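Local coordinates for protein putative alpha-L-fucosidase (Bacteroides thetaiotaomicron VPI-5482, PDB 3GZA) that probably hydrolyses alpha-L-fucosidic linkages as an exported glycoside hydrolase family 29 enzyme, its catalytic domain being a TIM-type barrel, at residues T272-A277 with N297-K302; A311-G316 with K334-E339; S233-P238 with K243-S248; N205-H210 with A215-G220. All blocks are in the same frame, centred on the assembly; numbering follows the deposited sequence. Where two conformers were deposited one is given.

Contact 1: residues T272-A277 with N297-K302; sequences TPLRGA and NTLMDK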
loop_
_atom_site.group_PDB
_atom_site.type_symbol
_atom_site.label_atom_id
_atom_site.label_comp_id
_atom_site.label_asym_id
_atom_site.label_seq_id
_atom_site.Cartn_x
_atom_site.Cartn_y
_atom_site.Cartn_z
ATOM N N THR A 272 25.627 16.705 7.671
ATOM C CA THR A 272 25.425 16.543 9.101
ATOM C C THR A 272 24.022 16.976 9.459
ATOM O O THR A 272 23.486 17.881 8.884
ATOM C CB THR A 272 26.408 17.399 9.933
ATOM O OG1 THR A 272 26.170 17.220 11.350
ATOM C CG2 THR A 272 26.323 18.914 9.603
ATOM N N PRO A 273 23.436 16.280 10.419
ATOM C CA PRO A 273 22.199 16.831 10.965
ATOM C C PRO A 273 22.540 18.136 11.695
ATOM O O PRO A 273 23.650 18.277 12.214
ATOM C CB PRO A 273 21.779 15.813 12.022
ATOM C CG PRO A 273 22.804 14.879 12.164
ATOM C CD PRO A 273 23.831 15.018 11.081
ATOM N N LEU A 274 21.609 19.093 11.699
ATOM C CA LEU A 274 21.763 20.262 12.565
ATOM C C LEU A 274 21.680 19.846 14.042
ATOM O O LEU A 274 22.395 20.385 14.885
ATOM C CB LEU A 274 20.684 21.283 12.237
ATOM C CG LEU A 274 20.639 22.516 13.118
ATOM C CD1 LEU A 274 21.985 23.322 13.084
ATOM C CD2 LEU A 274 19.422 23.420 12.743
ATOM N N ARG A 275 20.813 18.878 14.335
ATOM C CA ARG A 275 20.584 18.390 15.668
ATOM C C ARG A 275 21.580 17.279 16.002
ATOM O O ARG A 275 21.243 16.071 16.116
ATOM C CB ARG A 275 19.163 17.924 15.810
ATOM C CG ARG A 275 18.188 19.098 15.804
ATOM C CD ARG A 275 16.722 18.683 15.834
ATOM N NE ARG A 275 15.895 19.858 16.141
ATOM C CZ ARG A 275 14.772 19.854 16.861
ATOM N NH1 ARG A 275 14.232 18.725 17.298
ATOM N NH2 ARG A 275 14.169 21.006 17.145
ATOM N N GLY A 276 22.828 17.713 16.175
ATOM C CA GLY A 276 23.938 16.794 16.418
ATOM C C GLY A 276 24.733 17.042 17.681
ATOM O O GLY A 276 25.789 16.455 17.857
ATOM N N ALA A 277 24.259 17.895 18.588
ATOM C CA ALA A 277 24.933 18.191 19.814
ATOM C C ALA A 277 24.483 17.289 20.968
ATOM O O ALA A 277 23.500 16.579 20.860
ATOM C CB ALA A 277 24.683 19.703 20.216
ATOM N N ASN A 297 29.427 28.101 16.985
ATOM C CA ASN A 297 30.868 27.928 16.878
ATOM C C ASN A 297 31.208 26.574 16.238
ATOM O O ASN A 297 32.094 26.481 15.377
ATOM C CB ASN A 297 31.608 28.122 18.206
ATOM N N THR A 298 30.474 25.535 16.611
ATOM C CA THR A 298 30.665 24.226 15.972
ATOM C C THR A 298 30.287 24.221 14.496
ATOM O O THR A 298 31.028 23.665 13.662
ATOM C CB THR A 298 29.894 23.155 16.750
ATOM O OG1 THR A 298 30.306 23.227 18.117
ATOM C CG2 THR A 298 30.242 21.769 16.208
ATOM N N LEU A 299 29.174 24.869 14.151
ATOM C CA LEU A 299 28.768 24.986 12.760
ATOM C C LEU A 299 29.808 25.721 11.909
ATOM O O LEU A 299 30.008 25.376 10.741
ATOM C CB LEU A 299 27.411 25.699 12.675
ATOM C CG LEU A 299 26.212 24.907 13.186
ATOM C CD1 LEU A 299 24.950 25.784 13.252
ATOM C CD2 LEU A 299 26.020 23.602 12.330
HETATM N N MSE A 300 30.428 26.743 12.475
HETATM C CA MSE A 300 31.462 27.484 11.759
HETATM C C MSE A 300 32.706 26.635 11.546
HETATM O O MSE A 300 33.310 26.697 10.485
HETATM C CB MSE A 300 31.784 28.783 12.453
HETATM C CG MSE A 300 30.631 29.738 12.443
HETATM SE SE MSE A 300 29.810 30.107 10.695
HETATM C CE MSE A 300 31.455 30.687 9.730
ATOM N N ASP A 301 33.085 25.842 12.544
ATOM C CA ASP A 301 34.215 24.903 12.426
ATOM C C ASP A 301 33.880 23.948 11.253
ATOM O O ASP A 301 34.721 23.705 10.365
ATOM C CB ASP A 301 34.339 24.133 13.761
ATOM C CG ASP A 301 35.460 23.069 13.786
ATOM O OD1 ASP A 301 36.608 23.359 13.397
ATOM O OD2 ASP A 301 35.194 21.917 14.284
ATOM N N LYS A 302 32.646 23.444 11.208
ATOM C CA LYS A 302 32.268 22.522 10.132
ATOM C C LYS A 302 32.287 23.197 8.779
ATOM O O LYS A 302 32.774 22.613 7.790
ATOM C CB LYS A 302 30.935 21.851 10.419
ATOM C CG LYS A 302 30.989 20.946 11.661
ATOM C CD LYS A 302 29.650 20.322 11.947
ATOM C CE LYS A 302 29.728 19.492 13.246
ATOM N NZ LYS A 302 30.939 18.623 13.301
#
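The beta-alpha-beta unit formed by strand 264-273, helix 296-304 and strand 312-317 brings Leu274, just past the end of its first strand, against Leu299 of its helix. The touch is between methyl groups: Leu274 CD1 lies 3.9 Å from Leu299 CD1 and 4.1 Å from Leu299 CD2, so one methyl of the loop residue meets both branches of the helix leucine. The two side chains cross at about a right angle. Leu274 carries CG anti to its backbone N (chi1 176°), which brings CD1 nearer the helix than the start of the side chain would suggest. One turn further along the helix, Lys302 lays its aliphatic part against the strand, and its CD is 4.3 Å from Thr272 CG2. The ammonium end of Lys302 goes on to the carbonyl of Thr224. Thr272 OG1 donates to Pro273 O at 2.9 Å, tilted 25° from the carbonyl plane, and CG2 is the atom nearest the lysine chain. No hydrogen bond spans the two segments. Helix 327-344 borders the pair: Asp329 touches Leu274 and Arg332 touches Leu299, so charged residues lie beside the leucine contact. Side chains from the end of a strand packing on the helix that follows it, in a right-handed crossover to a parallel neighbour, are characteristic of the TIM-type barrel.

Contact 2: residues A311-G316 with K334-E339; sequences ATLILG and KEMGDE
Leu313 and Leu315, alternate residues of barrel strand 312-317, both point at helix 327-344 and receive the selenomethionine Met336, a buried contact between a barrel strand and a surrounding helix of the TIM-type barrel. Apolar contact accounts for the whole meeting. Met336 holds CG anti to its backbone N (chi1 -174°) and stays extended beyond it, a straight arm long enough to span backbones whose closest CA atoms, those of Leu315 and Met336, are 11.4 Å apart. Its selenium takes one leucine and its methyl the other: Leu315 crosses the arm obliquely, whereas Leu313 comes to it tip to tip. All three side chains are buried; Met22 of strand 22-26 and Leu299 of helix 296-304 also touch Met336, so the arm ends between strands and a second helix.

No hydrogen bond joins the two segments; the salt bridges nearby lie within helix 327-344. Lys334 NZ forms one with Asp338 OD2 at 2.9 Å, one turn on, using the syn lone pair of that oxygen. Glu335 pairs with Arg332, and Glu339 with Arg342 and Arg343. Between strand and helix the closest approaches are Met336 SE to Leu315 CD1 at 3.9 Å and Met336 CE to Leu313 CD2 at 4.0 Å.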
loop_
_atom_site.group_PDB
_atom_site.type_symbol
_atom_site.label_atom_id
_atom_site.label_comp_id
_atom_site.label_asym_id
_atom_site.label_seq_id
_atom_site.Cartn_x
_atom_site.Cartn_y
_atom_site.Cartn_z
ATOM N N ALA A 311 34.364 20.939 -0.461
ATOM C CA ALA A 311 33.205 20.091 -0.393
ATOM C C ALA A 311 31.943 20.965 -0.194
ATOM O O ALA A 311 31.962 21.919 0.546
ATOM C CB ALA A 311 33.345 19.065 0.787
ATOM N N THR A 312 30.855 20.630 -0.866
ATOM C CA THR A 312 29.576 21.241 -0.638
ATOM C C THR A 312 28.945 20.566 0.574
ATOM O O THR A 312 28.909 19.335 0.687
ATOM C CB THR A 312 28.713 21.218 -1.884
ATOM O OG1 THR A 312 29.264 22.200 -2.796
ATOM C CG2 THR A 312 27.221 21.539 -1.562
ATOM N N LEU A 313 28.420 21.379 1.480
ATOM C CA LEU A 313 27.895 20.949 2.765
ATOM C C LEU A 313 26.380 20.883 2.734
ATOM O O LEU A 313 25.710 21.860 2.329
ATOM C CB LEU A 313 28.334 21.951 3.820
ATOM C CG LEU A 313 27.764 21.841 5.238
ATOM C CD1 LEU A 313 28.205 20.502 5.910
ATOM C CD2 LEU A 313 28.143 23.053 6.148
ATOM N N ILE A 314 25.830 19.764 3.213
ATOM C CA ILE A 314 24.410 19.580 3.316
ATOM C C ILE A 314 23.983 19.493 4.788
ATOM O O ILE A 314 24.455 18.628 5.501
ATOM C CB ILE A 314 23.893 18.337 2.547
ATOM C CG1 ILE A 314 24.323 18.457 1.066
ATOM C CG2 ILE A 314 22.350 18.218 2.708
ATOM C CD1 ILE A 314 23.844 17.249 0.159
ATOM N N LEU A 315 23.112 20.395 5.208
ATOM C CA LEU A 315 22.590 20.362 6.542
ATOM C C LEU A 315 21.267 19.610 6.631
ATOM O O LEU A 315 20.350 19.888 5.843
ATOM C CB LEU A 315 22.368 21.804 7.043
ATOM C CG LEU A 315 23.569 22.754 7.149
ATOM C CD1 LEU A 315 23.087 24.176 7.470
ATOM C CD2 LEU A 315 24.576 22.255 8.195
ATOM N N GLY A 316 21.139 18.726 7.614
ATOM C CA GLY A 316 19.882 18.001 7.844
ATOM C C GLY A 316 18.970 18.738 8.783
ATOM O O GLY A 316 19.250 18.911 10.015
ATOM N N LYS A 334 19.916 31.132 10.928
ATOM C CA LYS A 334 20.125 32.538 10.593
ATOM C C LYS A 334 21.467 32.995 11.141
ATOM O O LYS A 334 22.245 33.701 10.466
ATOM C CB LYS A 334 18.991 33.386 11.147
ATOM C CG LYS A 334 19.212 34.880 10.914
ATOM C CD LYS A 334 18.150 35.640 11.654
ATOM C CE LYS A 334 18.211 37.128 11.401
ATOM N NZ LYS A 334 19.387 37.744 12.042
ATOM N N GLU A 335 21.754 32.623 12.389
ATOM C CA GLU A 335 23.028 32.985 12.993
ATOM C C GLU A 335 24.225 32.466 12.148
ATOM O O GLU A 335 25.242 33.161 12.022
ATOM C CB GLU A 335 23.123 32.459 14.422
ATOM C CG GLU A 335 22.171 33.121 15.417
ATOM C CD GLU A 335 22.069 32.426 16.736
ATOM O OE1 GLU A 335 22.736 31.390 16.936
ATOM O OE2 GLU A 335 21.278 32.935 17.592
HETATM N N MSE A 336 24.114 31.248 11.616
HETATM C CA MSE A 336 25.173 30.650 10.772
HETATM C C MSE A 336 25.409 31.469 9.500
HETATM O O MSE A 336 26.530 31.836 9.185
HETATM C CB MSE A 336 24.820 29.229 10.415
HETATM C CG MSE A 336 25.919 28.530 9.691
HETATM SE SE MSE A 336 25.478 26.748 9.231
HETATM C CE MSE A 336 27.123 26.155 8.525
ATOM N N GLY A 337 24.332 31.795 8.796
ATOM C CA GLY A 337 24.432 32.608 7.602
ATOM C C GLY A 337 24.983 33.972 7.914
ATOM O O GLY A 337 25.839 34.483 7.178
ATOM N N ASP A 338 24.513 34.587 9.002
ATOM C CA ASP A 338 25.013 35.913 9.388
ATOM C C ASP A 338 26.521 35.908 9.704
ATOM O O ASP A 338 27.241 36.873 9.373
ATOM C CB ASP A 338 24.255 36.413 10.625
ATOM C CG ASP A 338 22.815 36.791 10.334
ATOM O OD1 ASP A 338 22.399 36.854 9.145
ATOM O OD2 ASP A 338 22.087 36.999 11.337
ATOM N N GLU A 339 26.997 34.801 10.294
ATOM C CA GLU A 339 28.364 34.700 10.717
ATOM C C GLU A 339 29.259 34.388 9.508
ATOM O O GLU A 339 30.369 34.902 9.408
ATOM C CB GLU A 339 28.509 33.723 11.861
ATOM C CG GLU A 339 29.917 33.550 12.333
ATOM C CD GLU A 339 30.538 34.779 12.960
ATOM O OE1 GLU A 339 29.833 35.767 13.236
ATOM O OE2 GLU A 339 31.766 34.773 13.164
#

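Contact 3: residues S233-P238 with K243-S248; sequences STFPVP and KRIESS
Val237 and Ile245 set their side chains at about a right angle to each other where the chain turns back after the short strand 234-235. Val237 CG2 stands 4.0 Å from Ile245 CG1, the closest approach of the two side chains. The other valine methyl faces backbone instead: with chi1 at -72°, CG1 is anti to the carbonyl carbon of Val237 and comes to 3.3 Å from Arg244 O, a close methyl-to-carbonyl contact. Ile245 also extends its far end to Phe235, where CD1 meets ring atom CE2 at 4.3 Å, obliquely to the ring. One face of that ring carries Pro236 CD, 3.4 Å above the plane and offset toward the rim, so the aromatic group is flanked by the proline next in sequence. Beyond the apolar centre, Glu246 OE1 accepts two bonds from Ser248: OG approaches nearly along the C-O axis, and N comes from above the carboxylate plane. Leu254 of helix 251-257 touches Phe235, Pro236 and Ile245, while Thr234 and Pro238 pack on Trp265 and Tyr264 of strand 264-273; residues 233-238 thus join that strand to helix 251-257, and the returning loop packs on the same helix through Ile245.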
loop_
_atom_site.group_PDB
_atom_site.type_symbol
_atom_site.label_atom_id
_atom_site.label_comp_id
_atom_site.label_asym_id
_atom_site.label_seq_id
_atom_site.Cartn_x
_atom_site.Cartn_y
_atom_site.Cartn_z
ATOM N N SER A 233 38.381 16.554 -6.096
ATOM C CA SER A 233 37.112 16.193 -6.718
ATOM C C SER A 233 37.197 14.977 -7.598
ATOM O O SER A 233 36.179 14.360 -7.888
ATOM C CB SER A 233 36.596 17.310 -7.634
ATOM O OG SER A 233 36.263 18.457 -6.874
ATOM N N THR A 234 38.408 14.653 -8.023
ATOM C CA THR A 234 38.691 13.552 -8.907
ATOM C C THR A 234 38.670 12.215 -8.163
ATOM O O THR A 234 38.891 12.151 -6.940
ATOM C CB THR A 234 39.950 13.815 -9.673
ATOM O OG1 THR A 234 41.012 14.226 -8.794
ATOM C CG2 THR A 234 39.696 14.897 -10.724
ATOM N N PHE A 235 38.381 11.152 -8.929
ATOM C CA PHE A 235 38.049 9.866 -8.344
ATOM C C PHE A 235 38.425 8.764 -9.331
ATOM O O PHE A 235 38.382 8.987 -10.529
ATOM C CB PHE A 235 36.532 9.914 -7.971
ATOM C CG PHE A 235 36.182 9.121 -6.745
ATOM C CD1 PHE A 235 36.635 9.554 -5.495
ATOM C CD2 PHE A 235 35.452 7.927 -6.820
ATOM C CE1 PHE A 235 36.337 8.839 -4.384
ATOM C CE2 PHE A 235 35.160 7.206 -5.676
ATOM C CZ PHE A 235 35.614 7.647 -4.471
ATOM N N PRO A 236 38.817 7.591 -8.827
ATOM C CA PRO A 236 39.281 6.537 -9.720
ATOM C C PRO A 236 38.224 5.849 -10.582
ATOM O O PRO A 236 38.571 5.249 -11.618
ATOM C CB PRO A 236 39.943 5.545 -8.760
ATOM C CG PRO A 236 39.287 5.762 -7.480
ATOM C CD PRO A 236 38.974 7.217 -7.403
ATOM N N VAL A 237 36.967 5.992 -10.192
ATOM C CA VAL A 237 35.830 5.396 -10.875
ATOM C C VAL A 237 34.727 6.394 -10.875
ATOM O O VAL A 237 34.702 7.302 -10.043
ATOM C CB VAL A 237 35.376 4.064 -10.215
ATOM C CG1 VAL A 237 36.407 2.955 -10.496
ATOM C CG2 VAL A 237 35.093 4.261 -8.702
ATOM N N PRO A 238 33.777 6.270 -11.821
ATOM C CA PRO A 238 32.685 7.233 -11.948
ATOM C C PRO A 238 31.533 7.070 -10.976
ATOM O O PRO A 238 30.444 7.556 -11.232
ATOM C CB PRO A 238 32.255 7.062 -13.416
ATOM C CG PRO A 238 32.486 5.719 -13.688
ATOM C CD PRO A 238 33.753 5.296 -12.924
ATOM N N LYS A 243 31.781 -1.790 -4.542
ATOM C CA LYS A 243 32.055 -2.859 -5.492
ATOM C C LYS A 243 32.823 -2.460 -6.755
ATOM O O LYS A 243 33.262 -3.325 -7.520
ATOM C CB LYS A 243 30.745 -3.544 -5.917
ATOM C CG LYS A 243 30.151 -4.428 -4.806
ATOM C CD LYS A 243 28.989 -5.305 -5.332
ATOM N N ARG A 244 32.970 -1.155 -6.973
ATOM C CA ARG A 244 33.656 -0.644 -8.155
ATOM C C ARG A 244 35.027 -0.029 -7.835
ATOM O O ARG A 244 35.803 0.212 -8.746
ATOM C CB ARG A 244 32.746 0.368 -8.847
ATOM C CG ARG A 244 31.368 -0.210 -9.252
ATOM C CD ARG A 244 31.533 -1.378 -10.229
ATOM N NE ARG A 244 30.419 -1.590 -11.173
ATOM C CZ ARG A 244 30.144 -0.789 -12.223
ATOM N NH1 ARG A 244 30.827 0.319 -12.397
ATOM N NH2 ARG A 244 29.135 -1.055 -13.065
ATOM N N ILE A 245 35.296 0.249 -6.558
ATOM C CA ILE A 245 36.606 0.758 -6.099
ATOM C C ILE A 245 37.570 -0.437 -5.970
ATOM O O ILE A 245 37.187 -1.507 -5.476
ATOM C CB ILE A 245 36.475 1.540 -4.764
ATOM C CG1 ILE A 245 35.622 2.783 -4.976
ATOM C CG2 ILE A 245 37.872 1.937 -4.231
ATOM C CD1 ILE A 245 35.038 3.410 -3.657
ATOM N N GLU A 246 38.814 -0.264 -6.428
ATOM C CA GLU A 246 39.822 -1.333 -6.384
ATOM C C GLU A 246 39.917 -1.852 -4.945
ATOM O O GLU A 246 39.937 -1.072 -3.978
ATOM C CB GLU A 246 41.190 -0.836 -6.920
ATOM C CG GLU A 246 42.071 -1.909 -7.576
ATOM C CD GLU A 246 42.709 -2.886 -6.592
ATOM O OE1 GLU A 246 43.127 -2.433 -5.500
ATOM O OE2 GLU A 246 42.836 -4.102 -6.932
ATOM N N SER A 247 39.959 -3.176 -4.823
ATOM C CA SER A 247 39.933 -3.880 -3.536
ATOM C C SER A 247 41.025 -3.544 -2.505
ATOM O O SER A 247 40.805 -3.725 -1.315
ATOM C CB SER A 247 39.926 -5.405 -3.785
ATOM N N SER A 248 42.177 -3.048 -2.937
ATOM C CA SER A 248 43.273 -2.738 -2.004
ATOM C C SER A 248 43.161 -1.331 -1.396
ATOM O O SER A 248 43.897 -0.980 -0.471
ATOM C CB SER A 248 44.619 -2.867 -2.721
ATOM O OG SER A 248 44.914 -1.710 -3.499
#

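Contact 4: residues N205-H210 with A215-G220; sequences NCLFYH and ADFRWG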
loop_
_atom_site.group_PDB
_atom_site.type_symbol
_atom_site.label_atom_id
_atom_site.label_comp_id
_atom_site.label_asym_id
_atom_site.label_seq_id
_atom_site.Cartn_x
_atom_site.Cartn_y
_atom_site.Cartn_z
ATOM N N ASN A 205 19.855 17.665 -16.614
ATOM C CA ASN A 205 20.797 18.517 -15.861
ATOM C C ASN A 205 20.760 18.298 -14.372
ATOM O O ASN A 205 21.369 19.023 -13.633
ATOM C CB ASN A 205 20.512 19.967 -16.154
ATOM C CG ASN A 205 20.793 20.299 -17.578
ATOM O OD1 ASN A 205 21.922 20.124 -18.060
ATOM N ND2 ASN A 205 19.776 20.742 -18.278
ATOM N N CYS A 206 20.055 17.256 -13.952
ATOM C CA CYS A 206 19.926 16.893 -12.556
ATOM C C CYS A 206 21.065 16.016 -12.076
ATOM O O CYS A 206 21.466 15.090 -12.755
ATOM C CB CYS A 206 18.568 16.193 -12.340
ATOM S SG CYS A 206 18.190 15.640 -10.669
ATOM N N LEU A 207 21.606 16.303 -10.897
ATOM C CA LEU A 207 22.666 15.469 -10.333
ATOM C C LEU A 207 22.069 14.142 -9.961
ATOM O O LEU A 207 21.063 14.082 -9.254
ATOM C CB LEU A 207 23.305 16.121 -9.110
ATOM C CG LEU A 207 24.009 17.465 -9.345
ATOM C CD1 LEU A 207 24.057 18.352 -8.026
ATOM C CD2 LEU A 207 25.395 17.279 -10.016
ATOM N N PHE A 208 22.706 13.084 -10.415
ATOM C CA PHE A 208 22.255 11.700 -10.172
ATOM C C PHE A 208 23.122 11.134 -9.030
ATOM O O PHE A 208 24.351 10.971 -9.181
ATOM C CB PHE A 208 22.411 10.859 -11.424
ATOM C CG PHE A 208 21.975 9.434 -11.252
ATOM C CD1 PHE A 208 20.637 9.063 -11.403
ATOM C CD2 PHE A 208 22.906 8.448 -10.909
ATOM C CE1 PHE A 208 20.249 7.758 -11.226
ATOM C CE2 PHE A 208 22.512 7.152 -10.732
ATOM C CZ PHE A 208 21.203 6.792 -10.897
ATOM N N TYR A 209 22.500 10.868 -7.871
ATOM C CA TYR A 209 23.224 10.397 -6.709
ATOM C C TYR A 209 22.405 9.291 -6.068
ATOM O O TYR A 209 21.505 9.587 -5.255
ATOM C CB TYR A 209 23.505 11.582 -5.783
ATOM C CG TYR A 209 24.237 11.191 -4.558
ATOM C CD1 TYR A 209 25.576 10.867 -4.599
ATOM C CD2 TYR A 209 23.598 11.152 -3.334
ATOM C CE1 TYR A 209 26.244 10.468 -3.467
ATOM C CE2 TYR A 209 24.279 10.703 -2.184
ATOM C CZ TYR A 209 25.585 10.359 -2.279
ATOM O OH TYR A 209 26.331 9.893 -1.227
ATOM N N HIS A 210 22.681 8.010 -6.313
ATOM C CA HIS A 210 23.776 7.423 -7.061
ATOM C C HIS A 210 23.444 5.947 -7.188
ATOM O O HIS A 210 22.510 5.468 -6.566
ATOM C CB HIS A 210 25.111 7.558 -6.291
ATOM C CG HIS A 210 25.055 7.040 -4.902
ATOM N ND1 HIS A 210 25.636 5.857 -4.516
ATOM C CD2 HIS A 210 24.494 7.572 -3.779
ATOM C CE1 HIS A 210 25.429 5.674 -3.221
ATOM N NE2 HIS A 210 24.770 6.714 -2.741
ATOM N N ALA A 215 27.786 8.134 -9.851
ATOM C CA ALA A 215 27.548 9.082 -8.766
ATOM C C ALA A 215 28.075 10.428 -9.268
ATOM O O ALA A 215 29.223 10.524 -9.699
ATOM C CB ALA A 215 28.282 8.711 -7.519
ATOM N N ASP A 216 27.196 11.429 -9.249
ATOM C CA ASP A 216 27.608 12.775 -9.656
ATOM C C ASP A 216 28.315 13.575 -8.566
ATOM O O ASP A 216 28.880 14.645 -8.840
ATOM C CB ASP A 216 26.451 13.535 -10.251
ATOM C CG ASP A 216 26.037 13.022 -11.608
ATOM O OD1 ASP A 216 26.746 12.213 -12.256
ATOM O OD2 ASP A 216 24.979 13.524 -12.089
ATOM N N PHE A 217 28.333 13.030 -7.361
ATOM C CA PHE A 217 29.141 13.514 -6.261
ATOM C C PHE A 217 29.263 12.338 -5.310
ATOM O O PHE A 217 28.593 11.313 -5.533
ATOM C CB PHE A 217 28.587 14.800 -5.632
ATOM C CG PHE A 217 27.204 14.692 -5.106
ATOM C CD1 PHE A 217 26.994 14.158 -3.887
ATOM C CD2 PHE A 217 26.114 15.167 -5.844
ATOM C CE1 PHE A 217 25.769 14.055 -3.389
ATOM C CE2 PHE A 217 24.879 15.084 -5.353
ATOM C CZ PHE A 217 24.696 14.558 -4.113
ATOM N N ARG A 218 30.120 12.437 -4.298
ATOM C CA ARG A 218 30.345 11.324 -3.374
ATOM C C ARG A 218 30.121 11.790 -1.959
ATOM O O ARG A 218 30.480 12.907 -1.631
ATOM C CB ARG A 218 31.775 10.757 -3.455
ATOM C CG ARG A 218 32.881 11.762 -3.069
ATOM C CD ARG A 218 34.247 11.200 -3.322
ATOM N NE ARG A 218 35.222 11.966 -2.538
ATOM C CZ ARG A 218 35.942 12.997 -2.978
ATOM N NH1 ARG A 218 35.928 13.360 -4.271
ATOM N NH2 ARG A 218 36.743 13.622 -2.129
ATOM N N TRP A 219 29.608 10.897 -1.132
ATOM C CA TRP A 219 29.535 11.144 0.320
ATOM C C TRP A 219 30.956 11.146 0.837
ATOM O O TRP A 219 31.712 10.203 0.609
ATOM C CB TRP A 219 28.725 10.023 0.977
ATOM C CG TRP A 219 28.639 10.125 2.474
ATOM C CD1 TRP A 219 28.087 11.108 3.172
ATOM C CD2 TRP A 219 29.115 9.163 3.411
ATOM N NE1 TRP A 219 28.169 10.849 4.510
ATOM C CE2 TRP A 219 28.789 9.652 4.690
ATOM C CE3 TRP A 219 29.753 7.937 3.292
ATOM C CZ2 TRP A 219 29.090 8.975 5.833
ATOM C CZ3 TRP A 219 30.084 7.266 4.435
ATOM C CH2 TRP A 219 29.747 7.787 5.695
ATOM N N GLY A 220 31.316 12.203 1.560
ATOM C CA GLY A 220 32.667 12.405 2.070
ATOM C C GLY A 220 33.130 11.572 3.245
ATOM O O GLY A 220 34.089 11.964 3.918
HETATM O O HOH W 1 28.451 8.300 -2.014
#
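Ala215 meets His210 where the chain returns from barrel strand 207-209 toward strand 218-219 in the TIM-type fold, its CB 3.6 Å from His210 CB. Asp216 then grips Phe208 at both ends of its backbone. Its N donates to Phe208 O at 2.9 Å, and its carboxylate OD2 accepts from Phe208 N over the same length, nearly straight (175°) but from above the carboxylate plane. OD2 also takes a bond from His13, and OD1 a salt bridge from Arg214, which together would hold the carboxylate in place. Phe217 follows with an offset stack on Tyr209, centroids 4.1 Å apart and planes at 15°. Its CG sits between backbone N and carbonyl carbon (chi1 58°), which brings CE1 over the centre of the tyrosine ring, whose opposite face is covered by His210 CD2. Leu207 CB approaches the Phe217 ring at its edge, while Phe217 O, buried here, has no polar partner in the model. At Trp219 a water joins the segments, donating to Tyr209 OH at 2.8 Å. A leucine in place of Tyr209 would probably leave Phe217 without its stacking partner and the bridging water without its phenolic mate. Tyr209 OH and His210 NE2 both bind sulfonate oxygens of a buffer molecule, probably from the crystallisation liquor, which may mark a pocket. The same water accepts from Trp219 N at 3.0 Å.

How the contacts relate
From the N terminus the four contacts come in series, without nesting or crossing. Contact 4 closes the short loop after strand 207-209, and contact 3 closes a second short loop, after strand 234-235. These two touch: Pro238 O probably accepts a hydrogen bond from Ala215 N, and Phe235 packs on Arg218. Contact 1 then closes the long loop between strand 264-273 and helix 296-304, and contact 2 links the following strand to helix 327-344. Contacts 1 and 2 join through probable bonds of Gly316 with Thr272 and Leu274, and through Met336 and Glu339 packing on helix 296-304. All four reach the barrel sheet, strand 264-273 lying beside strands 218-219, 234-235 and 312-317.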